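PDB 7ADK: lipoprotein from Mycoplasma mycoides subsp. capri, which is probably a serine protease of the chymotrypsin-like PA clan, from a mycoplasma family that includes immunoglobulin-cleaving enzymes. Local coordinates for residues G437-K442 / E574-I579; L283-P288 / S587-K592; L499-T504 / G554-S559; N289-T294 / F486-F491. All blocks are in the same frame, centred on the assembly; numbering follows the deposited sequence.

Interaction 1: G437-K442 / E574-I579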
loop_
_atom_site.group_PDB
_atom_site.type_symbol
_atom_site.label_atom_id
_atom_site.label_comp_id
_atom_site.label_asym_id
_atom_site.label_seq_id
_atom_site.Cartn_x
_atom_site.Cartn_y
_atom_site.Cartn_z
ATOM N N GLY B 437 -13.088 -1.338 -40.633
ATOM C CA GLY B 437 -12.833 -1.794 -39.269
ATOM C C GLY B 437 -11.579 -2.648 -39.060
ATOM O O GLY B 437 -11.354 -3.085 -37.936
ATOM N N LYS B 438 -10.769 -2.920 -40.094
ATOM C CA LYS B 438 -9.695 -3.934 -40.064
ATOM C C LYS B 438 -8.533 -3.598 -39.120
ATOM O O LYS B 438 -8.092 -4.465 -38.374
ATOM C CB LYS B 438 -9.184 -4.189 -41.488
ATOM C CG LYS B 438 -10.218 -4.877 -42.383
ATOM C CD LYS B 438 -9.721 -5.157 -43.798
ATOM C CE LYS B 438 -9.507 -3.901 -44.620
ATOM N NZ LYS B 438 -9.094 -4.184 -45.979
ATOM N N ASN B 439 -8.007 -2.377 -39.172
ATOM C CA ASN B 439 -6.788 -1.963 -38.460
ATOM C C ASN B 439 -6.770 -0.439 -38.194
ATOM O O ASN B 439 -6.130 0.299 -38.944
ATOM C CB ASN B 439 -5.527 -2.484 -39.212
ATOM C CG ASN B 439 -5.399 -2.139 -40.696
ATOM O OD1 ASN B 439 -6.344 -1.819 -41.397
ATOM N ND2 ASN B 439 -4.217 -2.207 -41.241
ATOM N N PRO B 440 -7.478 0.063 -37.159
ATOM C CA PRO B 440 -7.587 1.493 -36.859
ATOM C C PRO B 440 -6.354 2.062 -36.151
ATOM O O PRO B 440 -5.670 1.363 -35.415
ATOM C CB PRO B 440 -8.832 1.618 -35.986
ATOM C CG PRO B 440 -8.818 0.317 -35.202
ATOM C CD PRO B 440 -8.290 -0.686 -36.216
ATOM N N THR B 441 -6.091 3.354 -36.332
ATOM C CA THR B 441 -4.930 4.063 -35.749
ATOM C C THR B 441 -5.261 5.350 -34.986
ATOM O O THR B 441 -4.434 5.830 -34.213
ATOM C CB THR B 441 -3.908 4.416 -36.839
ATOM O OG1 THR B 441 -4.491 5.291 -37.775
ATOM C CG2 THR B 441 -3.396 3.208 -37.596
ATOM N N LYS B 442 -6.465 5.907 -35.156
ATOM C CA LYS B 442 -6.873 7.212 -34.628
ATOM C C LYS B 442 -8.067 7.067 -33.690
ATOM O O LYS B 442 -9.163 6.710 -34.111
ATOM C CB LYS B 442 -7.139 8.131 -35.824
ATOM C CG LYS B 442 -7.191 9.611 -35.447
ATOM C CD LYS B 442 -7.085 10.462 -36.713
ATOM C CE LYS B 442 -6.846 11.924 -36.367
ATOM N NZ LYS B 442 -6.068 12.622 -37.408
ATOM N N GLU B 574 6.042 -3.924 -34.396
ATOM C CA GLU B 574 5.343 -3.637 -35.655
ATOM C C GLU B 574 4.040 -2.866 -35.403
ATOM O O GLU B 574 3.244 -3.255 -34.558
ATOM C CB GLU B 574 5.137 -4.925 -36.457
ATOM C CG GLU B 574 4.494 -4.711 -37.839
ATOM C CD GLU B 574 2.958 -4.750 -37.844
ATOM O OE1 GLU B 574 2.389 -5.780 -37.420
ATOM O OE2 GLU B 574 2.332 -3.772 -38.307
ATOM N N GLN B 575 3.819 -1.764 -36.117
ATOM C CA GLN B 575 2.844 -0.728 -35.764
ATOM C C GLN B 575 1.414 -1.215 -35.514
ATOM O O GLN B 575 0.804 -0.789 -34.539
ATOM C CB GLN B 575 2.853 0.350 -36.851
ATOM C CG GLN B 575 1.941 1.534 -36.547
ATOM C CD GLN B 575 2.091 2.684 -37.527
ATOM O OE1 GLN B 575 2.519 3.772 -37.186
ATOM N NE2 GLN B 575 1.762 2.506 -38.777
ATOM N N ASN B 576 0.826 -2.055 -36.365
ATOM C CA ASN B 576 -0.564 -2.481 -36.160
ATOM C C ASN B 576 -0.705 -3.378 -34.920
ATOM O O ASN B 576 -1.708 -3.303 -34.203
ATOM C CB ASN B 576 -1.089 -3.188 -37.419
ATOM C CG ASN B 576 -1.324 -2.308 -38.633
ATOM O OD1 ASN B 576 -1.855 -2.749 -39.639
ATOM N ND2 ASN B 576 -1.029 -1.035 -38.591
ATOM N N LYS B 577 0.307 -4.195 -34.623
ATOM C CA LYS B 577 0.358 -4.977 -33.385
ATOM C C LYS B 577 0.685 -4.118 -32.171
ATOM O O LYS B 577 0.078 -4.302 -31.130
ATOM C CB LYS B 577 1.338 -6.143 -33.527
ATOM C CG LYS B 577 0.784 -7.225 -34.452
ATOM C CD LYS B 577 1.578 -8.530 -34.401
ATOM C CE LYS B 577 3.006 -8.436 -34.928
ATOM N NZ LYS B 577 3.067 -8.265 -36.385
ATOM N N LEU B 578 1.561 -3.137 -32.294
ATOM C CA LEU B 578 1.883 -2.221 -31.212
ATOM C C LEU B 578 0.689 -1.335 -30.845
ATOM O O LEU B 578 0.407 -1.177 -29.670
ATOM C CB LEU B 578 3.130 -1.431 -31.541
ATOM C CG LEU B 578 3.685 -0.519 -30.494
ATOM C CD1 LEU B 578 3.931 -1.119 -29.249
ATOM C CD2 LEU B 578 4.890 0.112 -30.887
ATOM N N ILE B 579 -0.097 -0.847 -31.806
ATOM C CA ILE B 579 -1.350 -0.124 -31.517
ATOM C C ILE B 579 -2.375 -1.036 -30.840
ATOM O O ILE B 579 -3.077 -0.607 -29.927
ATOM C CB ILE B 579 -1.908 0.564 -32.783
ATOM C CG1 ILE B 579 -0.959 1.708 -33.182
ATOM C CG2 ILE B 579 -3.323 1.115 -32.572
ATOM C CD1 ILE B 579 -1.231 2.336 -34.543
#
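Asn-439 ND2 donates a hydrogen bond of 2.9 Å to Asn-576 OD1, linking the loop between the antiparallel strands 421-433 and 442-447 to the N-capped first turn of helix 575-582. The bond is almost straight, 173° at the hydrogen, and its acceptor lies practically in the amide plane of Asn-439. Seen from Asn-576 the arrangement is less regular: the donor stands above the carbonyl plane, and the two amides are turned 81° against each other, so the contact is a single bond and not a flat amide pair. Asn-439 reaches it with CG placed between its backbone N and carbonyl carbon (chi1 54°), and asparagine suits both places because a short side chain ends in a group able to give or accept.

The helix start beneath this bond is itself fixed. Glu-574 occupies the N-cap position, and its OE2 accepts from Asn-576 N at 3.0 Å, satisfying an amide that has no helical carbonyl to use. The other oxygen, Glu-574 OE1, forms a salt bridge of 2.8 Å with Lys-577 NZ through its anti lone pair, so each carboxylate oxygen has a partner.

The loop backbone is kept in place by hydrogen bonding between Thr-441 and Phe-547. One turn beyond Asn-576, on the same flank of the helix, Ile-579 provides the van der Waals half of the contact. Its branching suits it to two partners at once: Ile-579 CG2 rests against Pro-440 O at 3.7 Å, while Ile-579 CD1 meets Thr-441 CG2 at 3.8 Å.

Interaction 2: L283-P288 / S587-K592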
loop_
_atom_site.group_PDB
_atom_site.type_symbol
_atom_site.label_atom_id
_atom_site.label_comp_id
_atom_site.label_asym_id
_atom_site.label_seq_id
_atom_site.Cartn_x
_atom_site.Cartn_y
_atom_site.Cartn_z
ATOM N N LEU B 283 -10.106 -2.441 -17.140
ATOM C CA LEU B 283 -9.110 -3.161 -17.897
ATOM C C LEU B 283 -9.635 -3.175 -19.318
ATOM O O LEU B 283 -10.840 -3.240 -19.529
ATOM C CB LEU B 283 -8.966 -4.554 -17.267
ATOM C CG LEU B 283 -8.261 -5.649 -18.078
ATOM C CD1 LEU B 283 -8.022 -6.843 -17.157
ATOM C CD2 LEU B 283 -9.094 -6.131 -19.267
ATOM N N ALA B 284 -8.752 -3.094 -20.289
ATOM C CA ALA B 284 -9.115 -2.892 -21.687
ATOM C C ALA B 284 -9.799 -1.572 -22.072
ATOM O O ALA B 284 -9.485 -1.074 -23.138
ATOM C CB ALA B 284 -9.807 -4.109 -22.270
ATOM N N ARG B 285 -10.701 -1.000 -21.280
ATOM C CA ARG B 285 -11.567 0.094 -21.737
ATOM C C ARG B 285 -11.274 1.412 -21.048
ATOM O O ARG B 285 -10.970 2.391 -21.722
ATOM C CB ARG B 285 -13.051 -0.285 -21.629
ATOM C CG ARG B 285 -13.428 -1.602 -22.302
ATOM C CD ARG B 285 -13.292 -1.637 -23.813
ATOM N NE ARG B 285 -13.655 -2.981 -24.296
ATOM C CZ ARG B 285 -12.819 -3.955 -24.602
ATOM N NH1 ARG B 285 -11.643 -3.750 -25.107
ATOM N NH2 ARG B 285 -13.140 -5.190 -24.387
ATOM N N THR B 286 -11.322 1.469 -19.725
ATOM C CA THR B 286 -10.909 2.659 -18.958
ATOM C C THR B 286 -9.407 2.677 -18.824
ATOM O O THR B 286 -8.843 2.755 -17.737
ATOM C CB THR B 286 -11.587 2.811 -17.606
ATOM O OG1 THR B 286 -12.951 2.587 -17.820
ATOM C CG2 THR B 286 -11.405 4.234 -17.078
ATOM N N LEU B 287 -8.766 2.451 -19.965
ATOM C CA LEU B 287 -7.437 1.914 -20.008
ATOM C C LEU B 287 -6.482 2.870 -19.302
ATOM O O LEU B 287 -5.857 2.421 -18.334
ATOM C CB LEU B 287 -7.092 1.377 -21.432
ATOM C CG LEU B 287 -6.831 2.302 -22.640
ATOM C CD1 LEU B 287 -5.367 2.719 -22.742
ATOM C CD2 LEU B 287 -7.130 1.573 -23.936
ATOM N N PRO B 288 -6.367 4.159 -19.673
ATOM C CA PRO B 288 -5.201 4.892 -19.315
ATOM C C PRO B 288 -5.393 5.785 -18.095
ATOM O O PRO B 288 -6.226 6.697 -18.057
ATOM C CB PRO B 288 -4.849 5.687 -20.557
ATOM C CG PRO B 288 -6.140 5.833 -21.344
ATOM C CD PRO B 288 -7.149 5.004 -20.551
ATOM N N SER B 587 -10.283 -2.603 -31.032
ATOM C CA SER B 587 -10.753 -2.879 -32.395
ATOM C C SER B 587 -11.404 -4.254 -32.533
ATOM O O SER B 587 -12.512 -4.366 -33.048
ATOM C CB SER B 587 -9.590 -2.776 -33.377
ATOM O OG SER B 587 -10.003 -2.986 -34.704
ATOM N N GLU B 588 -10.741 -5.312 -32.079
ATOM C CA GLU B 588 -11.179 -6.698 -32.285
ATOM C C GLU B 588 -11.971 -7.284 -31.117
ATOM O O GLU B 588 -12.661 -8.287 -31.286
ATOM C CB GLU B 588 -9.974 -7.586 -32.630
ATOM C CG GLU B 588 -9.226 -7.165 -33.897
ATOM C CD GLU B 588 -10.172 -6.895 -35.066
ATOM O OE1 GLU B 588 -10.941 -7.800 -35.449
ATOM O OE2 GLU B 588 -10.162 -5.769 -35.598
ATOM N N SER B 589 -12.153 -6.540 -30.023
ATOM C CA SER B 589 -13.223 -6.767 -29.034
ATOM C C SER B 589 -14.681 -6.579 -29.534
ATOM O O SER B 589 -14.979 -5.661 -30.307
ATOM C CB SER B 589 -12.982 -5.864 -27.835
ATOM O OG SER B 589 -13.986 -6.127 -26.884
ATOM N N ASP B 590 -15.627 -7.369 -29.001
ATOM C CA ASP B 590 -17.072 -7.129 -29.157
ATOM C C ASP B 590 -17.699 -6.218 -28.075
ATOM O O ASP B 590 -18.685 -5.543 -28.379
ATOM C CB ASP B 590 -17.834 -8.463 -29.282
ATOM C CG ASP B 590 -17.810 -9.087 -30.683
ATOM O OD1 ASP B 590 -18.586 -10.039 -30.938
ATOM O OD2 ASP B 590 -17.046 -8.636 -31.554
ATOM N N LYS B 591 -17.174 -6.178 -26.840
ATOM C CA LYS B 591 -17.675 -5.332 -25.738
ATOM C C LYS B 591 -17.248 -3.860 -25.883
ATOM O O LYS B 591 -16.685 -3.269 -24.963
ATOM C CB LYS B 591 -17.321 -5.913 -24.357
ATOM C CG LYS B 591 -18.026 -7.224 -23.982
ATOM C CD LYS B 591 -17.972 -7.437 -22.460
ATOM C CE LYS B 591 -18.704 -8.681 -21.960
ATOM N NZ LYS B 591 -18.642 -8.813 -20.488
ATOM N N LYS B 592 -17.506 -3.256 -27.044
ATOM C CA LYS B 592 -17.365 -1.809 -27.296
ATOM C C LYS B 592 -18.396 -1.005 -26.509
ATOM O O LYS B 592 -19.460 -1.533 -26.172
ATOM C CB LYS B 592 -17.426 -1.493 -28.784
ATOM C CG LYS B 592 -16.218 -2.057 -29.537
ATOM C CD LYS B 592 -16.160 -1.515 -30.964
ATOM C CE LYS B 592 -14.912 -1.998 -31.683
ATOM N NZ LYS B 592 -14.940 -3.436 -31.965
#
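An inverse gamma turn centred on Lys-591 presents that residue's carbonyl oxygen to the guanidinium of Arg-285. The turn is closed by a weak backbone bond from Lys-592 N to Asp-590 O, and Arg-285 NE donates to Lys-591 O at 3.1 Å. The hydrogen bond is nearly straight (168°), yet the donor stands well above the carbonyl plane and the oxygen lies far out of the guanidinium plane, so the group meets the turn at a tilt. A bend at chi2 (-66°) folds the arginine chain on its way there. Asn-768 ND2 adds a weak bond to the same oxygen.

Ser-589 lies over one face of the guanidinium, with Ser-589 OG 3.4 Å from Arg-285 CZ. Arg-285 NH2 and Ser-589 OG are close, at 2.8 Å, but the angle is too poor for a hydrogen bond; a small side chain fits against the flat group. The same hydroxyl accepts weakly from Lys-591 N.

Lys-592 braces the loop from within. Its ammonium donates to Ser-587 O and Ser-589 O, and the approach to Ser-589 O is nearly along the C=O axis, so one long flexible chain gathers two carbonyls. Lys-591 instead sends its ammonium to a salt bridge with Glu-276.

Residues 283-288 lead into strand 289-293 and hydrogen-bond through Arg-285 and Pro-288 to Ile-428 and Met-426 of strand 421-433. Thr-286 packs on Ser-762 of strand 761-765, and residues 587-592 run into strand 594-595, so the contact bridges the antiparallel sheet and the mixed sheet.

Interaction 3: L499-T504 / G554-S559; sequences LEDAVT and GKYSYS
Leu-499 to Asp-501 make a short 3-10 turn that approaches the start of strand 556-562, with Leu-499 CA 8.5 Å from Tyr-556 CA, a separation too wide for backbone pairing, bridged mainly by the tyrosine ring. Leu-499 O closes the turn by accepting from both Ala-502 N and Val-503 N, the latter at 3.1 Å.

Tyr-556 carries the contact. With CG beside its backbone N (chi1 -54°), the ring extends over to the turn. Leu-499 CD1 meets Tyr-556 CE2 at 3.6 Å, and Ala-502 CB comes within 4.0 Å of Tyr-556 CZ, both approaching the ring obliquely. Alanine suits the second place because a lone methyl leaves the ring room to come near. At the far end, Asp-501 CB touches Tyr-556 OH at 3.6 Å, while the hydroxyl itself is hydrogen-bonded to Lys-498 O. A tyrosine thus fills an apolar site and still satisfies its polar end. Asp-501 OD2 accepts from Lys-498 N, tying the turn to the residue before it.

Leu-499 also packs on Phe-462 of strand 461-467. Beyond the turn, strand 503-507 pairs with strand 541-546, whereas strand 556-562 lies beside strand 486-493 in the same antiparallel sheet.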
loop_
_atom_site.group_PDB
_atom_site.type_symbol
_atom_site.label_atom_id
_atom_site.label_comp_id
_atom_site.label_asym_id
_atom_site.label_seq_id
_atom_site.Cartn_x
_atom_site.Cartn_y
_atom_site.Cartn_z
ATOM N N LEU B 499 3.816 18.145 -29.459
ATOM C CA LEU B 499 3.006 17.024 -28.972
ATOM C C LEU B 499 1.496 17.226 -29.223
ATOM O O LEU B 499 0.784 16.259 -29.491
ATOM C CB LEU B 499 3.410 16.759 -27.508
ATOM C CG LEU B 499 3.335 15.309 -27.003
ATOM C CD1 LEU B 499 3.908 14.257 -27.951
ATOM C CD2 LEU B 499 4.179 15.196 -25.743
ATOM N N GLU B 500 1.032 18.481 -29.305
ATOM C CA GLU B 500 -0.300 18.825 -29.828
ATOM C C GLU B 500 -0.533 18.534 -31.319
ATOM O O GLU B 500 -1.681 18.471 -31.750
ATOM C CB GLU B 500 -0.702 20.287 -29.559
ATOM C CG GLU B 500 -1.234 20.547 -28.144
ATOM C CD GLU B 500 -2.078 21.833 -28.084
ATOM O OE1 GLU B 500 -1.772 22.809 -28.776
ATOM O OE2 GLU B 500 -3.138 21.858 -27.442
ATOM N N ASP B 501 0.494 18.310 -32.138
ATOM C CA ASP B 501 0.269 17.879 -33.522
ATOM C C ASP B 501 -0.322 16.459 -33.614
ATOM O O ASP B 501 -0.854 16.091 -34.658
ATOM C CB ASP B 501 1.562 17.967 -34.341
ATOM C CG ASP B 501 2.227 19.342 -34.358
ATOM O OD1 ASP B 501 1.521 20.360 -34.205
ATOM O OD2 ASP B 501 3.459 19.406 -34.576
ATOM N N ALA B 502 -0.237 15.664 -32.542
ATOM C CA ALA B 502 -0.646 14.260 -32.495
ATOM C C ALA B 502 -1.721 13.940 -31.429
ATOM O O ALA B 502 -2.435 12.945 -31.558
ATOM C CB ALA B 502 0.622 13.442 -32.284
ATOM N N VAL B 503 -1.820 14.746 -30.364
ATOM C CA VAL B 503 -2.816 14.629 -29.282
ATOM C C VAL B 503 -3.618 15.923 -29.141
ATOM O O VAL B 503 -3.041 16.975 -28.885
ATOM C CB VAL B 503 -2.147 14.263 -27.947
ATOM C CG1 VAL B 503 -3.139 14.188 -26.798
ATOM C CG2 VAL B 503 -1.460 12.916 -28.035
ATOM N N THR B 504 -4.948 15.870 -29.250
ATOM C CA THR B 504 -5.810 17.065 -29.362
ATOM C C THR B 504 -7.070 16.932 -28.514
ATOM O O THR B 504 -7.766 15.933 -28.624
ATOM C CB THR B 504 -6.199 17.290 -30.839
ATOM O OG1 THR B 504 -5.077 17.427 -31.678
ATOM C CG2 THR B 504 -7.063 18.523 -31.068
ATOM N N GLY B 554 10.451 9.300 -36.987
ATOM C CA GLY B 554 11.057 10.537 -37.484
ATOM C C GLY B 554 10.622 11.802 -36.738
ATOM O O GLY B 554 11.239 12.857 -36.906
ATOM N N LYS B 555 9.561 11.712 -35.927
ATOM C CA LYS B 555 8.867 12.853 -35.306
ATOM C C LYS B 555 8.674 12.692 -33.806
ATOM O O LYS B 555 8.688 13.689 -33.089
ATOM C CB LYS B 555 7.519 13.073 -36.010
ATOM C CG LYS B 555 7.693 13.391 -37.501
ATOM C CD LYS B 555 6.359 13.530 -38.228
ATOM C CE LYS B 555 6.619 13.638 -39.728
ATOM N NZ LYS B 555 5.483 13.194 -40.520
ATOM N N TYR B 556 8.546 11.462 -33.316
ATOM C CA TYR B 556 8.410 11.149 -31.894
ATOM C C TYR B 556 9.179 9.883 -31.519
ATOM O O TYR B 556 9.278 8.953 -32.314
ATOM C CB TYR B 556 6.923 10.975 -31.526
ATOM C CG TYR B 556 6.009 12.123 -31.899
ATOM C CD1 TYR B 556 5.460 12.182 -33.190
ATOM C CD2 TYR B 556 5.757 13.165 -30.990
ATOM C CE1 TYR B 556 4.718 13.301 -33.591
ATOM C CE2 TYR B 556 5.013 14.288 -31.391
ATOM C CZ TYR B 556 4.493 14.359 -32.697
ATOM O OH TYR B 556 3.764 15.422 -33.116
ATOM N N SER B 557 9.655 9.810 -30.279
ATOM C CA SER B 557 10.193 8.598 -29.653
ATOM C C SER B 557 9.237 8.079 -28.581
ATOM O O SER B 557 8.921 8.804 -27.633
ATOM C CB SER B 557 11.585 8.844 -29.062
ATOM O OG SER B 557 11.706 10.102 -28.433
ATOM N N TYR B 558 8.820 6.820 -28.723
ATOM C CA TYR B 558 8.052 6.098 -27.712
ATOM C C TYR B 558 8.962 5.255 -26.818
ATOM O O TYR B 558 9.996 4.748 -27.249
ATOM C CB TYR B 558 6.922 5.263 -28.333
ATOM C CG TYR B 558 7.332 3.976 -29.017
ATOM C CD1 TYR B 558 7.593 3.961 -30.398
ATOM C CD2 TYR B 558 7.436 2.785 -28.279
ATOM C CE1 TYR B 558 7.977 2.769 -31.034
ATOM C CE2 TYR B 558 7.834 1.592 -28.907
ATOM C CZ TYR B 558 8.110 1.583 -30.288
ATOM O OH TYR B 558 8.491 0.446 -30.915
ATOM N N SER B 559 8.556 5.079 -25.566
ATOM C CA SER B 559 9.141 4.142 -24.622
ATOM C C SER B 559 8.058 3.380 -23.874
ATOM O O SER B 559 7.027 3.945 -23.529
ATOM C CB SER B 559 10.105 4.866 -23.671
ATOM O OG SER B 559 9.478 5.954 -23.020
#

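Interaction 4: N289-T294 / F486-F491; sequences NEEYKT and FTKFTF
Glu-291 and Lys-488 form the whole of this contact, a salt bridge in which Lys-488 NZ donates to Glu-291 OE2 at 2.8 Å. The two strands touch at no other point, because they are not neighbours: even their closest backbone positions, Glu-291 CA and Thr-490 CA, are 9.0 Å apart. Strand 461-467 runs between them and pairs antiparallel with both.

Long side chains are what such a gap requires. Lys-488 sets CG anti to its backbone N (chi1 176°) and stays extended beyond it, which carries the ammonium across the middle strand. Glu-291 bends at chi2 (107°), turning its carboxylate to meet the lysine, and the two chains cross at about a right angle. The ammonium arrives on the syn side of OE2, somewhat out of the carboxylate plane, and the lysine's last methylene follows, with Lys-488 CE 3.7 Å from Glu-291 OE2. Both residues are partly exposed, so solvent would probably weaken the attraction between the charges.

The tighter packing belongs to the other face of the sheet. There Tyr-292 and Glu-290 are buried like Phe-489 and Phe-491, and Tyr-292 lies on Ile-455 and Met-459. Aromatic rings suit that interior, and the buried Glu-290 carboxylate has at least a weak bond from Tyr-292 OH to its OE1, while Glu-291 and Lys-488 stand on the partly exposed face.

On the charged side, Lys-488 passes against Ser-463 of the middle strand, a small residue that leaves room for the bridge. Glu-291 leans on Ser-423 of strand 421-433, which flanks strand 289-293, while strand 556-562 borders strand 486-493.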
loop_
_atom_site.group_PDB
_atom_site.type_symbol
_atom_site.label_atom_id
_atom_site.label_comp_id
_atom_site.label_asym_id
_atom_site.label_seq_id
_atom_site.Cartn_x
_atom_site.Cartn_y
_atom_site.Cartn_z
ATOM N N ASN B 289 -4.571 5.516 -17.100
ATOM C CA ASN B 289 -4.118 6.518 -16.173
ATOM C C ASN B 289 -3.189 7.367 -17.051
ATOM O O ASN B 289 -2.253 6.831 -17.637
ATOM C CB ASN B 289 -3.345 5.786 -15.080
ATOM C CG ASN B 289 -2.673 6.678 -14.066
ATOM O OD1 ASN B 289 -2.876 7.873 -14.000
ATOM N ND2 ASN B 289 -1.858 6.108 -13.222
ATOM N N GLU B 290 -3.489 8.641 -17.253
ATOM C CA GLU B 290 -2.727 9.480 -18.187
ATOM C C GLU B 290 -2.036 10.645 -17.496
ATOM O O GLU B 290 -2.533 11.180 -16.501
ATOM C CB GLU B 290 -3.596 9.915 -19.379
ATOM C CG GLU B 290 -4.834 10.717 -18.948
ATOM C CD GLU B 290 -5.311 11.757 -19.970
ATOM O OE1 GLU B 290 -4.774 11.808 -21.105
ATOM O OE2 GLU B 290 -6.217 12.548 -19.615
ATOM N N GLU B 291 -0.893 11.039 -18.056
ATOM C CA GLU B 291 -0.033 12.124 -17.598
ATOM C C GLU B 291 0.309 13.055 -18.768
ATOM O O GLU B 291 0.675 12.590 -19.845
ATOM C CB GLU B 291 1.269 11.583 -16.976
ATOM C CG GLU B 291 1.126 10.637 -15.765
ATOM C CD GLU B 291 1.445 9.154 -16.073
ATOM O OE1 GLU B 291 0.819 8.556 -16.970
ATOM O OE2 GLU B 291 2.327 8.568 -15.398
ATOM N N TYR B 292 0.255 14.366 -18.541
ATOM C CA TYR B 292 0.804 15.389 -19.429
ATOM C C TYR B 292 1.867 16.200 -18.685
ATOM O O TYR B 292 1.544 16.812 -17.673
ATOM C CB TYR B 292 -0.306 16.329 -19.905
ATOM C CG TYR B 292 -1.411 15.671 -20.691
ATOM C CD1 TYR B 292 -1.115 15.137 -21.948
ATOM C CD2 TYR B 292 -2.715 15.568 -20.164
ATOM C CE1 TYR B 292 -2.105 14.530 -22.722
ATOM C CE2 TYR B 292 -3.705 14.911 -20.927
ATOM C CZ TYR B 292 -3.403 14.394 -22.198
ATOM O OH TYR B 292 -4.320 13.690 -22.895
ATOM N N LYS B 293 3.111 16.216 -19.164
ATOM C CA LYS B 293 4.221 16.876 -18.471
ATOM C C LYS B 293 4.615 18.166 -19.189
ATOM O O LYS B 293 4.841 18.164 -20.397
ATOM C CB LYS B 293 5.368 15.865 -18.303
ATOM C CG LYS B 293 6.050 16.028 -16.939
ATOM C CD LYS B 293 7.199 15.027 -16.729
ATOM C CE LYS B 293 7.682 15.035 -15.267
ATOM N NZ LYS B 293 9.036 14.437 -15.113
ATOM N N THR B 294 4.659 19.282 -18.471
ATOM C CA THR B 294 4.808 20.645 -19.031
ATOM C C THR B 294 6.209 21.247 -18.892
ATOM O O THR B 294 6.503 22.242 -19.545
ATOM C CB THR B 294 3.798 21.603 -18.380
ATOM O OG1 THR B 294 3.889 21.488 -16.988
ATOM C CG2 THR B 294 2.378 21.304 -18.804
ATOM N N PHE B 486 0.292 -3.846 -15.077
ATOM C CA PHE B 486 0.183 -2.601 -15.830
ATOM C C PHE B 486 1.291 -2.518 -16.876
ATOM O O PHE B 486 2.431 -2.944 -16.663
ATOM C CB PHE B 486 0.207 -1.374 -14.911
ATOM C CG PHE B 486 -0.909 -1.351 -13.891
ATOM C CD1 PHE B 486 -2.213 -0.993 -14.265
ATOM C CD2 PHE B 486 -0.649 -1.716 -12.567
ATOM C CE1 PHE B 486 -3.261 -1.084 -13.339
ATOM C CE2 PHE B 486 -1.690 -1.793 -11.627
ATOM C CZ PHE B 486 -3.004 -1.501 -12.023
ATOM N N THR B 487 0.977 -1.880 -17.992
ATOM C CA THR B 487 1.971 -1.417 -18.961
ATOM C C THR B 487 1.787 0.079 -19.135
ATOM O O THR B 487 0.693 0.610 -18.950
ATOM C CB THR B 487 1.905 -2.162 -20.305
ATOM O OG1 THR B 487 1.617 -3.535 -20.141
ATOM C CG2 THR B 487 3.211 -2.083 -21.076
ATOM N N LYS B 488 2.873 0.781 -19.435
ATOM C CA LYS B 488 2.907 2.229 -19.624
ATOM C C LYS B 488 3.593 2.550 -20.940
ATOM O O LYS B 488 4.635 1.981 -21.237
ATOM C CB LYS B 488 3.583 2.846 -18.393
ATOM C CG LYS B 488 3.796 4.358 -18.476
ATOM C CD LYS B 488 4.173 4.918 -17.098
ATOM C CE LYS B 488 4.651 6.366 -17.213
ATOM N NZ LYS B 488 4.690 7.060 -15.901
ATOM N N PHE B 489 3.023 3.465 -21.706
ATOM C CA PHE B 489 3.538 3.913 -22.993
ATOM C C PHE B 489 3.751 5.416 -22.920
ATOM O O PHE B 489 2.784 6.152 -22.782
ATOM C CB PHE B 489 2.552 3.530 -24.110
ATOM C CG PHE B 489 2.223 2.056 -24.138
ATOM C CD1 PHE B 489 1.205 1.548 -23.319
ATOM C CD2 PHE B 489 2.982 1.183 -24.924
ATOM C CE1 PHE B 489 0.978 0.172 -23.244
ATOM C CE2 PHE B 489 2.741 -0.192 -24.865
ATOM C CZ PHE B 489 1.752 -0.701 -24.013
ATOM N N THR B 490 4.990 5.885 -23.000
ATOM C CA THR B 490 5.334 7.312 -22.910
ATOM C C THR B 490 5.839 7.808 -24.249
ATOM O O THR B 490 6.724 7.207 -24.830
ATOM C CB THR B 490 6.356 7.590 -21.805
ATOM O OG1 THR B 490 5.864 7.128 -20.573
ATOM C CG2 THR B 490 6.658 9.070 -21.606
ATOM N N PHE B 491 5.317 8.931 -24.717
ATOM C CA PHE B 491 5.641 9.546 -25.995
ATOM C C PHE B 491 6.264 10.918 -25.782
ATOM O O PHE B 491 5.817 11.697 -24.940
ATOM C CB PHE B 491 4.401 9.628 -26.877
ATOM C CG PHE B 491 3.667 8.320 -27.050
ATOM C CD1 PHE B 491 2.719 7.914 -26.091
ATOM C CD2 PHE B 491 3.934 7.497 -28.155
ATOM C CE1 PHE B 491 2.039 6.699 -26.243
ATOM C CE2 PHE B 491 3.218 6.303 -28.324
ATOM C CZ PHE B 491 2.273 5.904 -27.371
#

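How the interactions relate
From the N terminus, residues 283-288 open the longest loop, which interaction 2 closes only at 587-592; all the other contacts lie within it. Residues 289-294 follow directly and close on 486-491 in interaction 4. Interaction 1 starts at 437-442, before that closure, and ends at 574-579, so the two cross. Interaction 3 comes after interaction 4 in series and falls entirely within the loop of interaction 1. Interactions 3 and 4 share neighbouring strands, where Ser-559 O and Thr-490 N probably hydrogen-bond. Pro-440 packs on Ser-587 between interactions 1 and 2, and Leu-578 on Tyr-558 between interactions 1 and 3, which sets helix 575-582 against strand 556-562.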